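Local coordinates for extracellular solute-binding protein, family 1 (Bifidobacterium longum subsp. infantis ATCC 15697, PDB 3OMB), which probably captures a carbohydrate, likely an oligosaccharide, outside the cell and delivers it to an ABC transporter for uptake, at residues 138-143 against 463-468; 456-461 against 528-533. One frame throughout, in Å; residues are numbered along the deposited sequence.

Contact 1 (138-143 against 463-468)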
ATOM      1  N   ALA A 138       0.214  -7.350  13.520  1.00 22.80           N
ATOM      2  CA  ALA A 138       0.753  -6.065  13.971  1.00 21.82           C
ATOM      3  C   ALA A 138       1.817  -6.238  15.028  1.00 21.82           C
ATOM      4  O   ALA A 138       2.768  -5.476  15.066  1.00 21.89           O
ATOM      5  CB  ALA A 138      -0.340  -5.175  14.515  1.00 21.66           C
ATOM      6  N   LYS A 139       1.628  -7.208  15.919  1.00 21.96           N
ATOM      7  CA  LYS A 139       2.672  -7.582  16.878  1.00 22.53           C
ATOM      8  C   LYS A 139       3.942  -8.007  16.147  1.00 22.21           C
ATOM      9  O   LYS A 139       5.051  -7.591  16.505  1.00 22.26           O
ATOM     10  CB  LYS A 139       2.192  -8.716  17.774  1.00 23.22           C
ATOM     11  CG  LYS A 139       3.213  -9.105  18.822  1.00 26.15           C
ATOM     12  CD  LYS A 139       2.504  -9.546  20.080  1.00 31.73           C
ATOM     13  CE  LYS A 139       2.587 -11.016  20.301  1.00 34.77           C
ATOM     14  NZ  LYS A 139       2.355 -11.241  21.772  1.00 34.98           N
ATOM     15  N   LYS A 140       3.768  -8.817  15.113  1.00 21.65           N
ATOM     16  CA  LYS A 140       4.893  -9.352  14.380  1.00 22.50           C
ATOM     17  C   LYS A 140       5.595  -8.266  13.583  1.00 22.67           C
ATOM     18  O   LYS A 140       6.826  -8.208  13.580  1.00 23.02           O
ATOM     19  CB  LYS A 140       4.448 -10.507  13.494  1.00 22.55           C
ATOM     20  CG  LYS A 140       4.194 -11.810  14.240  1.00 23.98           C
ATOM     21  CD  LYS A 140       3.934 -12.910  13.219  1.00 30.53           C
ATOM     22  CE  LYS A 140       2.773 -13.802  13.570  1.00 33.78           C
ATOM     23  NZ  LYS A 140       3.181 -14.684  14.684  1.00 38.03           N
HETATM   24  N   MSE A 141       4.817  -7.395  12.940  1.00 22.91           N
HETATM   25  CA  MSE A 141       5.343  -6.174  12.318  1.00 24.07           C
HETATM   26  C   MSE A 141       6.131  -5.295  13.294  1.00 24.40           C
HETATM   27  O   MSE A 141       7.152  -4.695  12.928  1.00 24.59           O
HETATM   28  CB  MSE A 141       4.210  -5.320  11.782  1.00 24.35           C
HETATM   29  CG  MSE A 141       3.838  -5.586  10.379  1.00 27.15           C
HETATM   30 SE   MSE A 141       2.559  -4.182   9.849  0.75 33.15          SE
HETATM   31  CE  MSE A 141       1.866  -5.125   8.299  1.00 33.51           C
ATOM     32  N   SER A 142       5.655  -5.221  14.524  1.00 24.27           N
ATOM     33  CA  SER A 142       6.249  -4.310  15.508  1.00 25.10           C
ATOM     34  C   SER A 142       7.455  -4.850  16.255  1.00 25.83           C
ATOM     35  O   SER A 142       8.185  -4.074  16.867  1.00 26.91           O
ATOM     36  CB  SER A 142       5.196  -3.847  16.501  1.00 24.49           C
ATOM     37  OG  SER A 142       4.117  -3.253  15.803  1.00 25.72           O
ATOM     38  N   THR A 143       7.676  -6.166  16.181  1.00 26.59           N
ATOM     39  CA  THR A 143       8.702  -6.873  16.955  1.00 27.24           C
ATOM     40  C   THR A 143       9.743  -7.482  16.009  1.00 28.10           C
ATOM     41  O   THR A 143       9.398  -8.214  15.059  1.00 27.94           O
ATOM     42  CB  THR A 143       8.070  -8.024  17.777  1.00 27.55           C
ATOM     43  OG1 THR A 143       6.985  -7.516  18.553  1.00 29.05           O
ATOM     44  CG2 THR A 143       9.080  -8.709  18.701  1.00 27.02           C
ATOM     45  N   PRO A 463       4.915 -12.780   4.225  1.00 18.97           N
ATOM     46  CA  PRO A 463       4.044 -11.870   4.973  1.00 18.99           C
ATOM     47  C   PRO A 463       4.615 -10.466   5.199  1.00 18.90           C
ATOM     48  O   PRO A 463       5.828 -10.248   5.116  1.00 17.73           O
ATOM     49  CB  PRO A 463       3.799 -12.620   6.302  1.00 19.26           C
ATOM     50  CG  PRO A 463       4.010 -14.078   5.949  1.00 19.53           C
ATOM     51  CD  PRO A 463       5.186 -14.021   4.988  1.00 18.82           C
ATOM     52  N   ASP A 464       3.709  -9.533   5.496  1.00 19.64           N
ATOM     53  CA  ASP A 464       4.009  -8.116   5.513  1.00 19.79           C
ATOM     54  C   ASP A 464       4.972  -7.754   6.643  1.00 20.21           C
ATOM     55  O   ASP A 464       5.665  -6.714   6.599  1.00 19.21           O
ATOM     56  CB  ASP A 464       2.699  -7.327   5.616  1.00 20.39           C
ATOM     57  CG  ASP A 464       1.799  -7.500   4.373  1.00 22.54           C
ATOM     58  OD1 ASP A 464       2.299  -7.908   3.295  1.00 24.71           O
ATOM     59  OD2 ASP A 464       0.581  -7.215   4.464  1.00 25.75           O
ATOM     60  N   TYR A 465       5.040  -8.615   7.655  1.00 20.25           N
ATOM     61  CA  TYR A 465       6.005  -8.377   8.726  1.00 21.03           C
ATOM     62  C   TYR A 465       7.434  -8.802   8.368  1.00 21.62           C
ATOM     63  O   TYR A 465       8.351  -8.616   9.175  1.00 21.83           O
ATOM     64  CB  TYR A 465       5.558  -9.030  10.026  1.00 20.53           C
ATOM     65  CG  TYR A 465       5.057 -10.433   9.887  1.00 20.10           C
ATOM     66  CD1 TYR A 465       5.945 -11.509   9.868  1.00 18.75           C
ATOM     67  CD2 TYR A 465       3.679 -10.695   9.797  1.00 19.55           C
ATOM     68  CE1 TYR A 465       5.478 -12.821   9.769  1.00 20.43           C
ATOM     69  CE2 TYR A 465       3.200 -11.990   9.711  1.00 20.44           C
ATOM     70  CZ  TYR A 465       4.107 -13.048   9.701  1.00 21.89           C
ATOM     71  OH  TYR A 465       3.644 -14.330   9.591  1.00 24.10           O
ATOM     72  N   VAL A 466       7.610  -9.392   7.181  1.00 21.29           N
ATOM     73  CA  VAL A 466       8.940  -9.705   6.673  1.00 21.95           C
ATOM     74  C   VAL A 466       9.308  -8.598   5.689  1.00 22.02           C
ATOM     75  O   VAL A 466       8.890  -8.617   4.519  1.00 21.54           O
ATOM     76  CB  VAL A 466       8.994 -11.070   5.949  1.00 22.02           C
ATOM     77  CG1 VAL A 466      10.401 -11.368   5.495  1.00 22.08           C
ATOM     78  CG2 VAL A 466       8.442 -12.194   6.834  1.00 21.79           C
ATOM     79  N   ASN A 467      10.075  -7.627   6.169  1.00 21.59           N
ATOM     80  CA  ASN A 467      10.391  -6.447   5.377  1.00 21.77           C
ATOM     81  C   ASN A 467      11.761  -5.881   5.783  1.00 22.45           C
ATOM     82  O   ASN A 467      12.363  -6.321   6.768  1.00 21.36           O
ATOM     83  CB  ASN A 467       9.274  -5.397   5.516  1.00 21.12           C
ATOM     84  CG  ASN A 467       9.114  -4.934   6.932  1.00 21.42           C
ATOM     85  OD1 ASN A 467       9.999  -4.295   7.466  1.00 22.93           O
ATOM     86  ND2 ASN A 467       8.012  -5.297   7.569  1.00 21.63           N
HETATM   87  N   MSE A 468      12.265  -4.925   5.018  1.00 23.86           N
HETATM   88  CA  MSE A 468      13.668  -4.556   5.155  1.00 27.07           C
HETATM   89  C   MSE A 468      13.893  -3.820   6.455  1.00 28.13           C
HETATM   90  O   MSE A 468      15.001  -3.810   7.018  1.00 29.30           O
HETATM   91  CB  MSE A 468      14.115  -3.745   3.957  1.00 27.89           C
HETATM   92  CG  MSE A 468      14.079  -4.587   2.689  1.00 31.27           C
HETATM   93 SE   MSE A 468      14.973  -3.703   1.217  0.75 40.94          SE
HETATM   94  CE  MSE A 468      16.464  -2.996   2.229  1.00 39.13           C
TER
HETATM   95  O   HOH W   1       7.774  -4.464  10.257  1.00 30.40           O
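Asp464 meets Met141 through carbon alone: its CB lies 3.6 Å from CE of Met141, which is deposited as selenomethionine. The two side chains run side by side, and the long, flexible Met141 chain, extended beyond CG, lets CE lie against Asp464 CB in a buried place. A type I turn from Pro463 to Val466, closed by Val466 N to Pro463 O (2.9 Å), presents Asp464 and Tyr465 at its corner. The carboxylate of Asp464 looks to a different partner, accepting through OD1 from the hydroxyl of Tyr461.

Tyr465 supplies the broadest surface. Its CB packs 3.4 Å from the backbone N of Met141, where the two segments' CA atoms come nearest, at 4.3 Å between Met141 and Tyr465. With CG set between its own N and carbonyl carbon (chi1 45°), the ring lies alongside Lys140. There the aliphatic part of the lysine works as a greasy arm: CD sits over the ring face, 3.7 Å from the centroid, in a CH-pi contact. NZ is carried farther off and adds at most a weak cation-pi attraction. Pro463 CB lies over the opposite face, and both it and Lys140 CD are offset toward the rim.

Asn467 then ties the loop together: ND2 donates to Asp464 O at 2.9 Å, in the carbonyl plane and nearly straight (164°). The same amide nitrogen donates to a water that gives its own proton to Met141 O, bridging to the end of the helix.

The turn is thus wedged between helix 136-142 and helix 519-534, where Pro463 rests on Tyr530 and Val466 on Tyr533, while Ala138 packs back onto Phe131 of helix 126-134.

Contact 2 (456-461 against 528-533)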
ATOM      1  N   ASP A 456      -1.887 -20.169   0.163  1.00 17.94           N
ATOM      2  CA  ASP A 456      -1.606 -20.189   1.607  1.00 18.99           C
ATOM      3  C   ASP A 456      -0.983 -18.844   1.974  1.00 19.36           C
ATOM      4  O   ASP A 456       0.039 -18.477   1.403  1.00 19.28           O
ATOM      5  CB  ASP A 456      -0.643 -21.346   1.927  1.00 19.33           C
ATOM      6  CG  ASP A 456      -0.450 -21.564   3.425  1.00 21.75           C
ATOM      7  OD1 ASP A 456      -0.045 -20.612   4.144  1.00 23.60           O
ATOM      8  OD2 ASP A 456      -0.673 -22.713   3.889  1.00 25.45           O
ATOM      9  N   PRO A 457      -1.589 -18.085   2.917  1.00 20.39           N
ATOM     10  CA  PRO A 457      -1.058 -16.730   3.178  1.00 20.62           C
ATOM     11  C   PRO A 457       0.323 -16.711   3.808  1.00 21.24           C
ATOM     12  O   PRO A 457       0.947 -15.620   3.923  1.00 21.68           O
ATOM     13  CB  PRO A 457      -2.100 -16.087   4.111  1.00 20.93           C
ATOM     14  CG  PRO A 457      -2.903 -17.191   4.644  1.00 21.31           C
ATOM     15  CD  PRO A 457      -2.728 -18.429   3.787  1.00 20.89           C
ATOM     16  N   VAL A 458       0.800 -17.888   4.235  1.00 20.90           N
ATOM     17  CA  VAL A 458       2.150 -18.005   4.784  1.00 20.68           C
ATOM     18  C   VAL A 458       3.080 -18.704   3.790  1.00 20.60           C
ATOM     19  O   VAL A 458       4.134 -18.191   3.512  1.00 21.58           O
ATOM     20  CB  VAL A 458       2.168 -18.710   6.168  1.00 21.04           C
ATOM     21  CG1 VAL A 458       3.577 -19.092   6.573  1.00 22.40           C
ATOM     22  CG2 VAL A 458       1.560 -17.796   7.248  1.00 20.88           C
ATOM     23  N   LYS A 459       2.679 -19.840   3.227  1.00 20.25           N
ATOM     24  CA  LYS A 459       3.582 -20.645   2.396  1.00 20.00           C
ATOM     25  C   LYS A 459       3.714 -20.078   0.973  1.00 18.73           C
ATOM     26  O   LYS A 459       4.715 -20.311   0.296  1.00 17.11           O
ATOM     27  CB  LYS A 459       3.090 -22.097   2.357  1.00 21.70           C
ATOM     28  CG  LYS A 459       3.507 -22.966   3.571  1.00 25.59           C
ATOM     29  CD  LYS A 459       2.814 -24.389   3.588  1.00 32.39           C
ATOM     30  CE  LYS A 459       2.974 -25.233   2.279  1.00 36.90           C
ATOM     31  NZ  LYS A 459       4.175 -26.172   2.124  1.00 38.15           N
ATOM     32  N   ASP A 460       2.711 -19.305   0.549  1.00 17.86           N
ATOM     33  CA  ASP A 460       2.623 -18.794  -0.830  1.00 17.47           C
ATOM     34  C   ASP A 460       2.618 -17.271  -0.919  1.00 17.10           C
ATOM     35  O   ASP A 460       2.279 -16.684  -1.960  1.00 16.90           O
ATOM     36  CB  ASP A 460       1.371 -19.345  -1.513  1.00 18.00           C
ATOM     37  CG  ASP A 460       1.297 -20.864  -1.478  1.00 19.24           C
ATOM     38  OD1 ASP A 460       2.347 -21.543  -1.621  1.00 21.71           O
ATOM     39  OD2 ASP A 460       0.172 -21.388  -1.321  1.00 21.21           O
ATOM     40  N   TYR A 461       2.990 -16.623   0.174  1.00 17.10           N
ATOM     41  CA  TYR A 461       2.987 -15.167   0.262  1.00 17.61           C
ATOM     42  C   TYR A 461       3.990 -14.832   1.342  1.00 18.34           C
ATOM     43  O   TYR A 461       3.927 -15.389   2.435  1.00 19.42           O
ATOM     44  CB  TYR A 461       1.611 -14.650   0.677  1.00 16.79           C
ATOM     45  CG  TYR A 461       1.521 -13.126   0.717  1.00 17.64           C
ATOM     46  CD1 TYR A 461       1.591 -12.422   1.935  1.00 17.58           C
ATOM     47  CD2 TYR A 461       1.368 -12.393  -0.450  1.00 16.10           C
ATOM     48  CE1 TYR A 461       1.499 -11.041   1.972  1.00 17.88           C
ATOM     49  CE2 TYR A 461       1.281 -11.004  -0.418  1.00 18.00           C
ATOM     50  CZ  TYR A 461       1.349 -10.337   0.790  1.00 18.43           C
ATOM     51  OH  TYR A 461       1.262  -8.956   0.807  1.00 19.60           O
ATOM     52  N   LYS A 528      15.984 -16.209   4.249  1.00 16.82           N
ATOM     53  CA  LYS A 528      16.451 -16.345   5.618  1.00 17.43           C
ATOM     54  C   LYS A 528      15.510 -15.592   6.541  1.00 17.80           C
ATOM     55  O   LYS A 528      15.099 -16.124   7.562  1.00 18.06           O
ATOM     56  CB  LYS A 528      17.879 -15.804   5.772  1.00 17.49           C
ATOM     57  CG  LYS A 528      18.349 -15.740   7.248  1.00 18.62           C
ATOM     58  CD  LYS A 528      19.739 -15.191   7.414  1.00 19.87           C
ATOM     59  CE  LYS A 528      19.811 -13.691   7.136  1.00 19.81           C
ATOM     60  NZ  LYS A 528      21.198 -13.139   7.451  1.00 18.80           N
ATOM     61  N   TRP A 529      15.170 -14.352   6.182  1.00 18.05           N
ATOM     62  CA  TRP A 529      14.259 -13.580   7.023  1.00 18.47           C
ATOM     63  C   TRP A 529      12.835 -14.144   7.044  1.00 18.70           C
ATOM     64  O   TRP A 529      12.188 -14.171   8.107  1.00 18.12           O
ATOM     65  CB  TRP A 529      14.305 -12.090   6.676  1.00 18.58           C
ATOM     66  CG  TRP A 529      15.618 -11.548   7.107  1.00 19.61           C
ATOM     67  CD1 TRP A 529      16.713 -11.291   6.313  1.00 20.62           C
ATOM     68  CD2 TRP A 529      16.024 -11.282   8.448  1.00 20.12           C
ATOM     69  NE1 TRP A 529      17.760 -10.849   7.083  1.00 19.63           N
ATOM     70  CE2 TRP A 529      17.373 -10.843   8.396  1.00 20.36           C
ATOM     71  CE3 TRP A 529      15.376 -11.345   9.688  1.00 20.21           C
ATOM     72  CZ2 TRP A 529      18.086 -10.464   9.541  1.00 21.09           C
ATOM     73  CZ3 TRP A 529      16.097 -10.991  10.836  1.00 21.55           C
ATOM     74  CH2 TRP A 529      17.436 -10.551  10.753  1.00 21.33           C
ATOM     75  N   TYR A 530      12.369 -14.604   5.880  1.00 18.74           N
ATOM     76  CA  TYR A 530      11.095 -15.307   5.771  1.00 19.40           C
ATOM     77  C   TYR A 530      11.032 -16.496   6.760  1.00 19.88           C
ATOM     78  O   TYR A 530      10.102 -16.576   7.562  1.00 19.09           O
ATOM     79  CB  TYR A 530      10.842 -15.713   4.311  1.00 19.38           C
ATOM     80  CG  TYR A 530       9.707 -16.670   4.074  1.00 20.12           C
ATOM     81  CD1 TYR A 530       9.938 -18.029   3.980  1.00 21.96           C
ATOM     82  CD2 TYR A 530       8.397 -16.219   3.935  1.00 20.76           C
ATOM     83  CE1 TYR A 530       8.885 -18.924   3.764  1.00 21.68           C
ATOM     84  CE2 TYR A 530       7.350 -17.103   3.706  1.00 20.69           C
ATOM     85  CZ  TYR A 530       7.603 -18.445   3.625  1.00 20.78           C
ATOM     86  OH  TYR A 530       6.578 -19.330   3.398  1.00 22.63           O
ATOM     87  N   ASP A 531      12.052 -17.356   6.738  1.00 20.76           N
ATOM     88  CA  ASP A 531      12.162 -18.494   7.650  1.00 22.41           C
ATOM     89  C   ASP A 531      12.261 -18.069   9.100  1.00 23.70           C
ATOM     90  O   ASP A 531      11.633 -18.672   9.954  1.00 24.80           O
ATOM     91  CB  ASP A 531      13.389 -19.338   7.320  1.00 22.66           C
ATOM     92  CG  ASP A 531      13.293 -20.022   5.951  1.00 23.15           C
ATOM     93  OD1 ASP A 531      12.204 -20.029   5.322  1.00 23.35           O
ATOM     94  OD2 ASP A 531      14.328 -20.554   5.504  1.00 23.44           O
ATOM     95  N   THR A 532      13.023 -17.022   9.381  1.00 24.51           N
ATOM     96  CA  THR A 532      13.167 -16.539  10.761  1.00 25.38           C
ATOM     97  C   THR A 532      11.812 -16.144  11.352  1.00 26.45           C
ATOM     98  O   THR A 532      11.497 -16.476  12.504  1.00 27.00           O
ATOM     99  CB  THR A 532      14.135 -15.330  10.815  1.00 25.33           C
ATOM    100  OG1 THR A 532      15.476 -15.792  10.591  1.00 25.73           O
ATOM    101  CG2 THR A 532      14.034 -14.530  12.169  1.00 22.90           C
ATOM    102  N   TYR A 533      11.011 -15.431  10.568  1.00 26.91           N
ATOM    103  CA  TYR A 533       9.728 -14.918  11.057  1.00 27.94           C
ATOM    104  C   TYR A 533       8.534 -15.869  10.920  1.00 28.37           C
ATOM    105  O   TYR A 533       7.491 -15.627  11.498  1.00 28.28           O
ATOM    106  CB  TYR A 533       9.421 -13.584  10.382  1.00 27.97           C
ATOM    107  CG  TYR A 533      10.269 -12.451  10.924  1.00 29.15           C
ATOM    108  CD1 TYR A 533      10.251 -12.146  12.281  1.00 30.81           C
ATOM    109  CD2 TYR A 533      11.072 -11.672  10.083  1.00 28.55           C
ATOM    110  CE1 TYR A 533      10.996 -11.110  12.792  1.00 31.91           C
ATOM    111  CE2 TYR A 533      11.841 -10.605  10.593  1.00 29.32           C
ATOM    112  CZ  TYR A 533      11.786 -10.334  11.953  1.00 31.38           C
ATOM    113  OH  TYR A 533      12.516  -9.305  12.517  1.00 32.64           O
TER
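Tyr530 OH donates to the backbone O of Val458 at 2.7 Å, the sole hydrogen bond between loop 456-461 and helix segment 528-533. The hydroxyl comes in at a C=O...O angle of 128°, tilted 35° from the carbonyl plane, while the acceptor itself lies at the ring's edge, in the plane of the ring. Tyrosine fits here because it is long enough to bridge backbones whose nearest CA atoms, of Val458 and Tyr530, are 9.4 Å apart. Its CG stands anti to the backbone N (chi1 169°), which sends the phenol out from the helix to the loop. The hydroxyl also rests 3.4 Å from CA of Lys459, and CE2 approaches Tyr461 O at 4.0 Å, so the loop meets the edge and hydroxyl end of the phenol. A phenylalanine here would probably leave Val458 O without its hydroxyl donor and the loop without its one hydrogen bond to this helix segment.

The loop's own bonds probably help to fix the direction of this carbonyl. Asp456 OD1 takes Val458 N at 2.9 Å through the anti lone pair, making an Asx turn. Lys459 N, 3.0 Å from Asp456 OD1 and above the carboxylate plane, extends it to an Asx motif. Aspartate suits this position, since its short side chain brings an acceptor back to the following amides. Asp460 OD2 in turn accepts from Asp456 N at 2.8 Å.

The loop, between helices 436-452 and 473-486, is joined to the link between strands 248-251 and 254-257 through Asp460 with Asn252 and Lys459 with Gly253; helix 519-534 is tied to Asp475 of helix 473-486 by Lys528 and Trp529.

Both contacts use the long connection between helices 436-452 and 473-486, and both are partly buried, away from the magnesium site. Contact 1 lies nearer the centre of the chain and buries about twice the surface; it works by apolar and CH-pi packing, with a water bridge but no direct hydrogen bond across. Contact 2, farther out and with an exposed lysine at its border, depends on the hydroxyl of a buried tyrosine reaching a backbone oxygen. They adjoin: Pro463 CD lies 4.0 Å from Tyr530 CE2, and Val466 CG1 is 3.8 Å from Tyr530 N. The connection therefore touches helix 136-142 in contact 1 and the C-terminal helix 519-534 in both places.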